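Local coordinates for Low temperature requirement C protein (PDB 1Y9I), which probably removes the phosphate from phosphatidylglycerophosphate in phospholipid synthesis, as an all-helical tetrameric protein whose subunit carries a magnesium and a calcium ion, at residues Lys13-Leu18 against Asn51-Leu56; Leu103-Val108 against Asp144-Ala149; Phe34-Tyr39 against Ser156-Ser161. All coordinates share one frame; numbering follows the deposited sequence.

How the contacts relate
From the N terminus, helix 9-20 gives the first half of contact 1, and helix 25-36 then supplies the first half of contact 3 before helix 45-56 returns to close contact 1 at 51-56. The loop closed by contact 3, which ends only at 156-161, therefore crosses that of contact 1. Contact 2 opens later, on helix 97-106, and closes on helix 143-160, so it follows contact 1 in series and nests inside contact 3. Helix 143-160 serves contacts 2 and 3, meeting helix 97-106 near its metal-binding start and helix 25-36 near its end. Contacts 1 and 3 also touch: OD1 of N51 probably accepts a hydrogen bond from NH1 of R157, at 2.8 Å.

Contact 1 of 3, residues Lys13-Leu18 against Asn51-Leu56; sequences KARSWL and NVEHVL
OE1 of E53 receives two donors from the guanidinium of R15: NH1 at 2.8 Å and, by a weak bond, NH2 at 3.1 Å. Together they form a forked salt bridge on one carboxylate oxygen. NH1 arrives on the syn side of E53, and the two planar groups are turned 26° from each other. Arginine suits this place because its chain, extended from CG to NE, can bridge two helices whose segment axes come no nearer than 11.9 Å, while E53 bends at chi2 (-70°) to bring its carboxylate across the end of R15. The guanidinium has a second acidic partner, E11, which forms a salt bridge with its NE and probably helps to keep it charged.

L56 lies beneath the guanidinium, its CB over one face, offset toward the rim, and its CD1 within 3.8 Å of NH1 of R15. Deeper in, L18 and L56 meet tip to tip, CD1 to CD2 at 4.0 Å, apolar ends suited to a buried position beside helix 143-160. Helices 9-20 and 45-56 of the helical bundle are thus joined by a partly exposed salt bridge over a buried leucine pair.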
loop_
_atom_site.group_PDB
_atom_site.type_symbol
_atom_site.label_atom_id
_atom_site.label_comp_id
_atom_site.label_asym_id
_atom_site.label_seq_id
_atom_site.Cartn_x
_atom_site.Cartn_y
_atom_site.Cartn_z
ATOM N N LYS A 13 18.254 17.973 -7.468
ATOM C CA LYS A 13 18.296 18.150 -6.023
ATOM C C LYS A 13 18.259 16.823 -5.271
ATOM O O LYS A 13 18.935 16.662 -4.259
ATOM C CB LYS A 13 17.134 19.039 -5.562
ATOM C CG LYS A 13 17.052 19.237 -4.058
ATOM C CD LYS A 13 18.285 19.938 -3.506
ATOM C CE LYS A 13 18.186 20.116 -2.000
ATOM N NZ LYS A 13 19.373 20.809 -1.419
ATOM N N ALA A 14 17.467 15.877 -5.766
ATOM C CA ALA A 14 17.361 14.569 -5.124
ATOM C C ALA A 14 18.720 13.887 -5.090
ATOM O O ALA A 14 19.156 13.393 -4.049
ATOM C CB ALA A 14 16.359 13.694 -5.872
ATOM N N ARG A 15 19.389 13.862 -6.238
ATOM C CA ARG A 15 20.698 13.230 -6.347
ATOM C C ARG A 15 21.768 13.897 -5.482
ATOM O O ARG A 15 22.492 13.220 -4.753
ATOM C CB ARG A 15 21.150 13.219 -7.809
ATOM C CG ARG A 15 20.334 12.304 -8.719
ATOM C CD ARG A 15 20.766 12.472 -10.169
ATOM N NE ARG A 15 20.102 11.544 -11.084
ATOM C CZ ARG A 15 20.403 10.253 -11.192
ATOM N NH1 ARG A 15 21.363 9.726 -10.442
ATOM N NH2 ARG A 15 19.746 9.487 -12.055
ATOM N N SER A 16 21.864 15.221 -5.557
ATOM C CA SER A 16 22.864 15.947 -4.781
ATOM C C SER A 16 22.616 15.885 -3.279
ATOM O O SER A 16 23.565 15.868 -2.492
ATOM C CB SER A 16 22.937 17.413 -5.236
ATOM O OG SER A 16 21.711 18.085 -5.020
ATOM N N TRP A 17 21.351 15.845 -2.873
ATOM C CA TRP A 17 21.046 15.790 -1.452
ATOM C C TRP A 17 21.436 14.435 -0.874
ATOM O O TRP A 17 21.937 14.355 0.245
ATOM C CB TRP A 17 19.563 16.072 -1.190
ATOM C CG TRP A 17 19.340 16.865 0.075
ATOM C CD1 TRP A 17 20.294 17.262 0.971
ATOM C CD2 TRP A 17 18.095 17.372 0.568
ATOM N NE1 TRP A 17 19.724 17.985 1.987
ATOM C CE2 TRP A 17 18.373 18.069 1.768
ATOM C CE3 TRP A 17 16.769 17.308 0.117
ATOM C CZ2 TRP A 17 17.376 18.698 2.523
ATOM C CZ3 TRP A 17 15.774 17.934 0.867
ATOM C CH2 TRP A 17 16.087 18.621 2.058
ATOM N N LEU A 18 21.195 13.368 -1.632
ATOM C CA LEU A 18 21.569 12.033 -1.180
ATOM C C LEU A 18 23.077 12.030 -0.922
ATOM O O LEU A 18 23.541 11.612 0.143
ATOM C CB LEU A 18 21.233 10.983 -2.247
ATOM C CG LEU A 18 19.818 10.404 -2.279
ATOM C CD1 LEU A 18 19.624 9.577 -3.544
ATOM C CD2 LEU A 18 19.592 9.545 -1.042
ATOM N N ASN A 51 20.765 -0.079 -12.619
ATOM C CA ASN A 51 19.393 -0.189 -12.147
ATOM C C ASN A 51 19.105 0.861 -11.077
ATOM O O ASN A 51 17.984 1.363 -10.986
ATOM C CB ASN A 51 19.120 -1.603 -11.624
ATOM C CG ASN A 51 18.757 -2.577 -12.744
ATOM O OD1 ASN A 51 17.623 -2.590 -13.230
ATOM N ND2 ASN A 51 19.728 -3.388 -13.167
ATOM N N VAL A 52 20.113 1.198 -10.274
ATOM C CA VAL A 52 19.935 2.223 -9.246
ATOM C C VAL A 52 19.680 3.549 -9.961
ATOM O O VAL A 52 18.782 4.306 -9.587
ATOM C CB VAL A 52 21.189 2.356 -8.346
ATOM C CG1 VAL A 52 21.073 3.598 -7.457
ATOM C CG2 VAL A 52 21.343 1.111 -7.472
ATOM N N GLU A 53 20.465 3.817 -11.004
ATOM C CA GLU A 53 20.313 5.044 -11.779
ATOM C C GLU A 53 18.901 5.157 -12.341
ATOM O O GLU A 53 18.297 6.231 -12.301
ATOM C CB GLU A 53 21.331 5.089 -12.927
ATOM C CG GLU A 53 22.780 5.286 -12.489
ATOM C CD GLU A 53 23.049 6.679 -11.934
ATOM O OE1 GLU A 53 22.120 7.514 -11.941
ATOM O OE2 GLU A 53 24.191 6.938 -11.494
ATOM N N HIS A 54 18.374 4.053 -12.863
ATOM C CA HIS A 54 17.025 4.048 -13.421
ATOM C C HIS A 54 15.962 4.378 -12.380
ATOM O O HIS A 54 14.988 5.071 -12.679
ATOM C CB HIS A 54 16.703 2.695 -14.057
ATOM C CG HIS A 54 17.214 2.547 -15.456
ATOM N ND1 HIS A 54 18.229 1.677 -15.789
ATOM C CD2 HIS A 54 16.835 3.144 -16.611
ATOM C CE1 HIS A 54 18.454 1.744 -17.090
ATOM N NE2 HIS A 54 17.622 2.627 -17.612
ATOM N N VAL A 55 16.143 3.878 -11.163
ATOM C CA VAL A 55 15.189 4.149 -10.095
ATOM C C VAL A 55 15.195 5.642 -9.739
ATOM O O VAL A 55 14.138 6.262 -9.587
ATOM C CB VAL A 55 15.522 3.308 -8.834
ATOM C CG1 VAL A 55 14.638 3.725 -7.666
ATOM C CG2 VAL A 55 15.307 1.824 -9.134
ATOM N N LEU A 56 16.387 6.219 -9.626
ATOM C CA LEU A 56 16.508 7.628 -9.277
ATOM C C LEU A 56 15.954 8.580 -10.339
ATOM O O LEU A 56 15.766 9.764 -10.068
ATOM C CB LEU A 56 17.966 7.972 -8.963
ATOM C CG LEU A 56 18.526 7.303 -7.701
ATOM C CD1 LEU A 56 19.988 7.670 -7.525
ATOM C CD2 LEU A 56 17.723 7.744 -6.485
#

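Contact 2 of 3, residues Leu103-Val108 against Asp144-Ala149; sequences LSIVNV and DDIVGA. With MG (magnesium ion), chain F.
One helical turn along from the magnesium site, helix 97-106 packs against helix 143-160 through a small, wholly apolar and buried patch. The residue that lets the backbones come close is A149: the distance from A149 CA to V106 CA is 5.3 Å. Its single methyl points at the other helix and sits between two branched residues, with A149 CB 3.7 Å from V106 CG2 and 3.8 Å from I105 CB. V106 brings CG2 to the methyl because that branch lies anti to the carbonyl carbon, while CG1, anti to the backbone N (chi1 177°), turns elsewhere. I105 uses both its arms: CG2 lies against the carbonyl group of A149, and the longer arm carries CD1 to CG2 of I146, one helical turn earlier. Beta-branched side chains, stiff and compact, suit such a close meeting of helices.

Near the start of helix 143-160, D144 and D145 serve the ion. Magnesium is bound by D145 OD2 at 2.1 Å and by D144 OD1 at a longer 2.5 Å. Two waters join them, and D98 of helix 97-106 and T141 complete the shell of six. Water 1 also donates to OD2 of D144, so this carboxylate takes the metal with one oxygen and the bound water with the other. The packed helices thus both contribute ligands, D98 from one and D144 and D145 from the other, and the apolar patch lies about a turn of helix 143-160 beyond the binuclear magnesium-calcium site of this PgpA-family helical bundle.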
loop_
_atom_site.group_PDB
_atom_site.type_symbol
_atom_site.label_atom_id
_atom_site.label_comp_id
_atom_site.label_asym_id
_atom_site.label_seq_id
_atom_site.Cartn_x
_atom_site.Cartn_y
_atom_site.Cartn_z
ATOM N N LEU A 103 8.036 2.933 1.156
ATOM C CA LEU A 103 7.332 1.898 0.406
ATOM C C LEU A 103 6.902 2.449 -0.952
ATOM O O LEU A 103 6.769 1.698 -1.917
ATOM C CB LEU A 103 6.110 1.395 1.175
ATOM C CG LEU A 103 5.444 0.163 0.550
ATOM C CD1 LEU A 103 6.352 -1.043 0.754
ATOM C CD2 LEU A 103 4.080 -0.090 1.183
ATOM N N SER A 104 6.693 3.761 -1.034
ATOM C CA SER A 104 6.283 4.376 -2.294
ATOM C C SER A 104 7.418 4.280 -3.318
ATOM O O SER A 104 7.181 4.287 -4.530
ATOM C CB SER A 104 5.887 5.844 -2.078
ATOM O OG SER A 104 7.021 6.666 -1.850
ATOM N N ILE A 105 8.651 4.194 -2.824
ATOM C CA ILE A 105 9.812 4.064 -3.697
ATOM C C ILE A 105 9.831 2.623 -4.193
ATOM O O ILE A 105 10.005 2.362 -5.378
ATOM C CB ILE A 105 11.122 4.358 -2.935
ATOM C CG1 ILE A 105 11.183 5.847 -2.575
ATOM C CG2 ILE A 105 12.328 3.947 -3.776
ATOM C CD1 ILE A 105 12.396 6.218 -1.712
ATOM N N VAL A 106 9.631 1.685 -3.277
ATOM C CA VAL A 106 9.611 0.273 -3.652
ATOM C C VAL A 106 8.533 -0.000 -4.699
ATOM O O VAL A 106 8.762 -0.710 -5.690
ATOM C CB VAL A 106 9.310 -0.621 -2.431
ATOM C CG1 VAL A 106 9.230 -2.086 -2.864
ATOM C CG2 VAL A 106 10.382 -0.439 -1.375
ATOM N N ASN A 107 7.351 0.559 -4.470
ATOM C CA ASN A 107 6.222 0.348 -5.365
ATOM C C ASN A 107 6.421 0.716 -6.821
ATOM O O ASN A 107 5.699 0.212 -7.681
ATOM C CB ASN A 107 4.989 1.069 -4.822
ATOM C CG ASN A 107 4.129 0.159 -3.981
ATOM O OD1 ASN A 107 3.544 0.579 -2.979
ATOM N ND2 ASN A 107 4.040 -1.103 -4.390
ATOM N N VAL A 108 7.385 1.587 -7.108
ATOM C CA VAL A 108 7.627 1.977 -8.491
ATOM C C VAL A 108 7.930 0.756 -9.355
ATOM O O VAL A 108 7.722 0.778 -10.571
ATOM C CB VAL A 108 8.787 2.992 -8.599
ATOM C CG1 VAL A 108 9.002 3.381 -10.043
ATOM C CG2 VAL A 108 8.461 4.231 -7.782
ATOM N N ASP A 144 17.402 6.121 6.032
ATOM C CA ASP A 144 17.710 4.692 6.038
ATOM C C ASP A 144 16.678 3.900 5.232
ATOM O O ASP A 144 17.047 3.010 4.459
ATOM C CB ASP A 144 17.846 4.122 7.465
ATOM C CG ASP A 144 16.704 4.504 8.385
ATOM O OD1 ASP A 144 15.600 4.828 7.901
ATOM O OD2 ASP A 144 16.917 4.458 9.617
ATOM N N ASP A 145 15.397 4.234 5.395
ATOM C CA ASP A 145 14.324 3.563 4.654
ATOM C C ASP A 145 14.438 3.883 3.169
ATOM O O ASP A 145 14.234 3.017 2.315
ATOM C CB ASP A 145 12.949 4.041 5.127
ATOM C CG ASP A 145 12.713 3.785 6.589
ATOM O OD1 ASP A 145 12.480 2.619 6.960
ATOM O OD2 ASP A 145 12.762 4.761 7.366
ATOM N N ILE A 146 14.745 5.140 2.863
ATOM C CA ILE A 146 14.876 5.575 1.479
ATOM C C ILE A 146 15.951 4.778 0.734
ATOM O O ILE A 146 15.728 4.299 -0.378
ATOM C CB ILE A 146 15.206 7.091 1.410
ATOM C CG1 ILE A 146 13.957 7.907 1.770
ATOM C CG2 ILE A 146 15.728 7.455 0.033
ATOM C CD1 ILE A 146 14.209 9.410 1.932
ATOM N N VAL A 147 17.114 4.635 1.358
ATOM C CA VAL A 147 18.219 3.906 0.751
ATOM C C VAL A 147 17.865 2.433 0.583
ATOM O O VAL A 147 18.095 1.850 -0.475
ATOM C CB VAL A 147 19.496 4.069 1.602
ATOM C CG1 VAL A 147 20.630 3.206 1.050
ATOM C CG2 VAL A 147 19.900 5.531 1.609
ATOM N N GLY A 148 17.294 1.832 1.620
ATOM C CA GLY A 148 16.904 0.437 1.523
ATOM C C GLY A 148 15.863 0.239 0.431
ATOM O O GLY A 148 15.901 -0.752 -0.306
ATOM N N ALA A 149 14.935 1.184 0.318
ATOM C CA ALA A 149 13.875 1.099 -0.686
ATOM C C ALA A 149 14.403 1.265 -2.111
ATOM O O ALA A 149 13.935 0.597 -3.036
ATOM C CB ALA A 149 12.807 2.141 -0.404
HETATM MG MG MG F . 13.574 4.942 9.344
HETATM O O HOH W 1 14.770 4.788 10.910
HETATM O O HOH W 2 13.358 2.877 9.247
#

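Contact 3 of 3, residues Phe34-Tyr39 against Ser156-Ser161; sequences FLQQKY and SRLAHS
Q36 reaches from helix 25-36 to the last turns of helix 143-160, joining two members of the helical bundle far apart in sequence. The packing rests on its amide nitrogen: NE2 of Q36 lies 3.6 Å from CB of A159 and 3.8 Å from CD2 of L158. A bend at chi2 (-79°) brings the amide round to these carbons. L158 directs its CG anti to the backbone N (chi1 -176°), which extends it toward Q36, while the small A159 lets the amide come close to the backbone N of A159.

The polar side of Q36 is met just before the segment, where NE2 donates to the carbonyl oxygen of A155. Glutamine suits the position because it is long enough to cross between the helices and its buried amide can still donate a hydrogen bond to that carbonyl, with L158 and A159 packed alongside.

Hydrogen bonds within 156-161 fold side chains back on the closing turn. OG of S161 donates to the carbonyl oxygen of R157 at 2.8 Å; serine is short enough to fold back on this carbonyl four residues earlier, where the helix stops, with OG above the carbonyl plane. The carbonyl oxygen of S156 accepts twice, from the backbone N of H160 at 3.0 Å and from its ring. These donors come from opposite faces of the carbonyl plane, and H160 ND1 reaches S156 O at 3.1 Å, with the oxygen almost exactly in the plane of the imidazole.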
loop_
_atom_site.group_PDB
_atom_site.type_symbol
_atom_site.label_atom_id
_atom_site.label_comp_id
_atom_site.label_asym_id
_atom_site.label_seq_id
_atom_site.Cartn_x
_atom_site.Cartn_y
_atom_site.Cartn_z
ATOM N N PHE A 34 24.066 -7.222 -2.921
ATOM C CA PHE A 34 23.823 -8.029 -1.725
ATOM C C PHE A 34 22.484 -8.768 -1.816
ATOM O O PHE A 34 22.358 -9.916 -1.386
ATOM C CB PHE A 34 23.814 -7.115 -0.495
ATOM C CG PHE A 34 23.514 -7.829 0.790
ATOM C CD1 PHE A 34 24.505 -8.550 1.451
ATOM C CD2 PHE A 34 22.241 -7.779 1.340
ATOM C CE1 PHE A 34 24.228 -9.215 2.643
ATOM C CE2 PHE A 34 21.952 -8.441 2.531
ATOM C CZ PHE A 34 22.951 -9.159 3.184
ATOM N N LEU A 35 21.485 -8.095 -2.377
ATOM C CA LEU A 35 20.151 -8.672 -2.517
ATOM C C LEU A 35 19.972 -9.689 -3.640
ATOM O O LEU A 35 19.184 -10.628 -3.507
ATOM C CB LEU A 35 19.131 -7.562 -2.746
ATOM C CG LEU A 35 18.868 -6.577 -1.611
ATOM C CD1 LEU A 35 17.908 -5.499 -2.096
ATOM C CD2 LEU A 35 18.278 -7.319 -0.425
ATOM N N GLN A 36 20.686 -9.501 -4.747
ATOM C CA GLN A 36 20.518 -10.376 -5.903
ATOM C C GLN A 36 21.642 -11.344 -6.264
ATOM O O GLN A 36 21.427 -12.251 -7.066
ATOM C CB GLN A 36 20.200 -9.518 -7.133
ATOM C CG GLN A 36 18.811 -8.903 -7.120
ATOM C CD GLN A 36 17.741 -9.895 -7.529
ATOM O OE1 GLN A 36 17.742 -11.041 -7.084
ATOM N NE2 GLN A 36 16.817 -9.457 -8.378
ATOM N N GLN A 37 22.821 -11.163 -5.683
ATOM C CA GLN A 37 23.967 -12.013 -6.000
ATOM C C GLN A 37 23.738 -13.511 -5.822
ATOM O O GLN A 37 24.235 -14.315 -6.611
ATOM C CB GLN A 37 25.183 -11.595 -5.172
ATOM C CG GLN A 37 25.004 -11.772 -3.678
ATOM C CD GLN A 37 26.287 -11.526 -2.916
ATOM O OE1 GLN A 37 26.900 -10.464 -3.036
ATOM N NE2 GLN A 37 26.704 -12.510 -2.125
ATOM N N LYS A 38 22.991 -13.881 -4.788
ATOM C CA LYS A 38 22.715 -15.286 -4.504
ATOM C C LYS A 38 21.819 -15.935 -5.555
ATOM O O LYS A 38 21.875 -17.148 -5.765
ATOM C CB LYS A 38 22.062 -15.417 -3.120
ATOM C CG LYS A 38 21.768 -16.849 -2.687
ATOM C CD LYS A 38 23.047 -17.644 -2.455
ATOM C CE LYS A 38 22.746 -19.087 -2.063
ATOM N NZ LYS A 38 21.914 -19.171 -0.830
ATOM N N TYR A 39 21.001 -15.126 -6.217
ATOM C CA TYR A 39 20.074 -15.626 -7.225
ATOM C C TYR A 39 20.623 -15.516 -8.643
ATOM O O TYR A 39 20.070 -16.090 -9.579
ATOM C CB TYR A 39 18.748 -14.866 -7.115
ATOM C CG TYR A 39 18.172 -14.893 -5.717
ATOM C CD1 TYR A 39 17.727 -16.090 -5.147
ATOM C CD2 TYR A 39 18.114 -13.733 -4.946
ATOM C CE1 TYR A 39 17.244 -16.128 -3.843
ATOM C CE2 TYR A 39 17.633 -13.760 -3.640
ATOM C CZ TYR A 39 17.201 -14.961 -3.095
ATOM O OH TYR A 39 16.736 -14.993 -1.801
ATOM N N SER A 156 14.375 -5.155 -7.894
ATOM C CA SER A 156 13.158 -5.594 -8.572
ATOM C C SER A 156 13.257 -5.323 -10.072
ATOM O O SER A 156 12.890 -6.167 -10.897
ATOM C CB SER A 156 11.948 -4.863 -7.987
ATOM O OG SER A 156 10.790 -5.134 -8.749
ATOM N N ARG A 157 13.758 -4.146 -10.434
ATOM C CA ARG A 157 13.899 -3.825 -11.850
ATOM C C ARG A 157 14.845 -4.844 -12.493
ATOM O O ARG A 157 14.614 -5.312 -13.610
ATOM C CB ARG A 157 14.449 -2.408 -12.038
ATOM C CG ARG A 157 14.585 -2.018 -13.515
ATOM C CD ARG A 157 15.116 -0.608 -13.701
ATOM N NE ARG A 157 15.080 -0.215 -15.109
ATOM C CZ ARG A 157 15.852 -0.745 -16.054
ATOM N NH1 ARG A 157 16.731 -1.690 -15.744
ATOM N NH2 ARG A 157 15.732 -0.344 -17.316
ATOM N N LEU A 158 15.904 -5.187 -11.771
ATOM C CA LEU A 158 16.885 -6.155 -12.247
ATOM C C LEU A 158 16.195 -7.505 -12.464
ATOM O O LEU A 158 16.373 -8.139 -13.502
ATOM C CB LEU A 158 18.021 -6.282 -11.219
ATOM C CG LEU A 158 19.235 -7.167 -11.520
ATOM C CD1 LEU A 158 20.353 -6.854 -10.532
ATOM C CD2 LEU A 158 18.845 -8.632 -11.434
ATOM N N ALA A 159 15.406 -7.942 -11.486
ATOM C CA ALA A 159 14.698 -9.216 -11.600
ATOM C C ALA A 159 13.862 -9.245 -12.876
ATOM O O ALA A 159 13.849 -10.249 -13.599
ATOM C CB ALA A 159 13.808 -9.438 -10.389
ATOM N N HIS A 160 13.166 -8.145 -13.155
ATOM C CA HIS A 160 12.342 -8.063 -14.358
ATOM C C HIS A 160 13.193 -8.046 -15.621
ATOM O O HIS A 160 12.726 -8.422 -16.695
ATOM C CB HIS A 160 11.464 -6.807 -14.344
ATOM C CG HIS A 160 10.200 -6.956 -13.554
ATOM N ND1 HIS A 160 10.143 -6.751 -12.193
ATOM C CD2 HIS A 160 8.948 -7.303 -13.935
ATOM C CE1 HIS A 160 8.909 -6.963 -11.769
ATOM N NE2 HIS A 160 8.165 -7.301 -12.807
ATOM N N SER A 161 14.441 -7.611 -15.489
ATOM C CA SER A 161 15.347 -7.536 -16.630
ATOM C C SER A 161 15.672 -8.892 -17.251
ATOM O O SER A 161 16.389 -8.960 -18.247
ATOM C CB SER A 161 16.652 -6.839 -16.222
ATOM O OG SER A 161 16.415 -5.501 -15.810
#